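PDB 3URG: Alr1010 protein from Nostoc, which probably binds calcium ions, as a member of the CcbP family of calcium-binding proteins. Local coordinates for residues Lys96-Glu101 / Ala134-Trp139. Sequence-based numbering, arbitrary orientation.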
# COMPACT_ATOMS: atom_id res chain seq x y z
N LYS A 96 11.91 0.30 0.26
CA LYS A 96 11.58 1.49 1.04
C LYS A 96 10.10 1.58 1.43
O LYS A 96 9.75 1.87 2.57
CB LYS A 96 11.98 2.74 0.26
N ASP A 97 9.22 1.33 0.46
CA ASP A 97 7.80 1.56 0.66
C ASP A 97 7.06 0.72 -0.36
O ASP A 97 7.68 0.17 -1.27
CB ASP A 97 7.49 3.04 0.43
CG ASP A 97 6.29 3.52 1.24
OD1 ASP A 97 5.40 2.69 1.57
OD2 ASP A 97 6.24 4.73 1.54
N MET A 98 5.74 0.62 -0.20
CA MET A 98 4.90 -0.08 -1.17
C MET A 98 4.27 0.92 -2.15
O MET A 98 3.46 1.75 -1.74
CB MET A 98 3.80 -0.89 -0.45
CG MET A 98 4.38 -2.03 0.41
SD MET A 98 5.01 -3.37 -0.64
CE MET A 98 6.78 -3.28 -0.43
N TYR A 99 4.64 0.82 -3.42
CA TYR A 99 4.14 1.74 -4.44
C TYR A 99 3.20 1.02 -5.39
O TYR A 99 3.38 -0.16 -5.67
CB TYR A 99 5.30 2.36 -5.25
CG TYR A 99 6.18 3.29 -4.45
CD1 TYR A 99 5.91 4.65 -4.38
CD2 TYR A 99 7.28 2.81 -3.77
CE1 TYR A 99 6.71 5.51 -3.64
CE2 TYR A 99 8.09 3.65 -3.03
CZ TYR A 99 7.80 5.00 -2.97
OH TYR A 99 8.60 5.84 -2.23
N VAL A 100 2.19 1.74 -5.87
CA VAL A 100 1.32 1.21 -6.88
C VAL A 100 1.35 2.13 -8.08
O VAL A 100 1.69 3.31 -7.97
CB VAL A 100 -0.12 1.09 -6.38
CG1 VAL A 100 -0.24 -0.03 -5.30
CG2 VAL A 100 -0.61 2.43 -5.85
N GLU A 101 0.99 1.60 -9.23
CA GLU A 101 0.84 2.43 -10.40
C GLU A 101 -0.61 2.86 -10.56
O GLU A 101 -1.51 2.05 -10.43
CB GLU A 101 1.24 1.66 -11.64
CG GLU A 101 0.49 2.14 -12.84
CD GLU A 101 0.98 1.48 -14.07
OE1 GLU A 101 0.50 1.83 -15.18
OE2 GLU A 101 1.86 0.61 -13.93
N ALA A 134 -5.87 -1.86 4.59
CA ALA A 134 -5.90 -1.63 6.03
C ALA A 134 -4.75 -2.32 6.78
O ALA A 134 -4.24 -1.80 7.77
CB ALA A 134 -7.24 -2.09 6.60
N ASP A 135 -4.35 -3.51 6.31
CA ASP A 135 -3.25 -4.23 6.95
C ASP A 135 -1.96 -3.44 6.76
O ASP A 135 -1.12 -3.33 7.67
CB ASP A 135 -3.07 -5.62 6.32
CG ASP A 135 -4.09 -6.64 6.81
OD1 ASP A 135 -4.23 -7.68 6.14
OD2 ASP A 135 -4.75 -6.42 7.86
N TRP A 136 -1.79 -2.89 5.56
CA TRP A 136 -0.58 -2.14 5.26
C TRP A 136 -0.56 -0.84 6.07
O TRP A 136 0.45 -0.49 6.68
CB TRP A 136 -0.49 -1.85 3.75
CG TRP A 136 0.65 -0.93 3.37
CD1 TRP A 136 0.55 0.28 2.74
CD2 TRP A 136 2.05 -1.14 3.60
NE1 TRP A 136 1.79 0.83 2.57
CE2 TRP A 136 2.73 -0.02 3.09
CE3 TRP A 136 2.79 -2.17 4.20
CZ2 TRP A 136 4.12 0.11 3.14
CZ3 TRP A 136 4.18 -2.04 4.25
CH2 TRP A 136 4.83 -0.91 3.73
N LEU A 137 -1.68 -0.12 6.07
CA LEU A 137 -1.81 1.08 6.91
C LEU A 137 -1.55 0.77 8.39
O LEU A 137 -0.93 1.56 9.10
CB LEU A 137 -3.19 1.71 6.72
CG LEU A 137 -3.42 2.24 5.30
CD1 LEU A 137 -4.84 2.81 5.12
CD2 LEU A 137 -2.37 3.30 4.99
N TYR A 138 -2.02 -0.38 8.85
CA TYR A 138 -1.79 -0.80 10.22
C TYR A 138 -0.30 -1.03 10.51
O TYR A 138 0.23 -0.56 11.51
CB TYR A 138 -2.59 -2.07 10.54
CG TYR A 138 -2.19 -2.73 11.85
CD1 TYR A 138 -1.34 -3.82 11.86
CD2 TYR A 138 -2.70 -2.26 13.06
CE1 TYR A 138 -0.97 -4.43 13.07
CE2 TYR A 138 -2.34 -2.87 14.27
CZ TYR A 138 -1.47 -3.95 14.26
OH TYR A 138 -1.11 -4.55 15.46
N TRP A 139 0.37 -1.76 9.62
CA TRP A 139 1.80 -2.00 9.73
C TRP A 139 2.58 -0.69 9.91
O TRP A 139 3.45 -0.58 10.78
CB TRP A 139 2.26 -2.77 8.48
CG TRP A 139 3.75 -2.92 8.27
CD1 TRP A 139 4.58 -2.04 7.65
CD2 TRP A 139 4.56 -4.06 8.61
NE1 TRP A 139 5.86 -2.54 7.60
CE2 TRP A 139 5.87 -3.79 8.18
CE3 TRP A 139 4.30 -5.28 9.24
CZ2 TRP A 139 6.92 -4.68 8.38
CZ3 TRP A 139 5.34 -6.17 9.43
CH2 TRP A 139 6.63 -5.86 9.00
O HOH W 1 2.91 2.96 0.96
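With CG turned anti to the backbone N (chi1 173°), Trp136 reaches out from helix 127-141 to the loop segment leading into strand 99-104, and Met98, whose CG stands anti to its own carbonyl carbon, lays its CB-CG segment on the indole. The result is a CH-pi contact that joins the helix to the start of this strand of the five-stranded antiparallel sheet: Met98 CG sits 3.5 Å from the centroid of the six-membered ring of Trp136, almost straight above the face. Bends at chi2 and chi3 then carry the sulfur farther above the same face, leaving Met98 SD 5.2 Å from that centroid, a distant Met-aromatic approach. A flexible, unbranched methionine suits this buried place, since it can touch the ring and also Leu56 of helix 45-59. Trp52 of that same helix meets the Trp136 ring edge-to-face.

Asp97 meets the edge of the indole. Its OD1 lies near the ring plane, 3.3 Å from Trp136 CZ2, with the carboxylate turned 51° from the ring. A short carboxylate suits this place because OD1 alone takes both a water and the Met98 N-H, the latter at 2.7 Å in a bent bond (138°) on its anti side. Tryptophan joins a broad apolar face to one polar N-H, and the water bridges that group to the loop: it accepts from Trp136 NE1 at 2.9 Å while donating to Asp97 OD1 at 2.6 Å and to Met98 O at 3.0 Å.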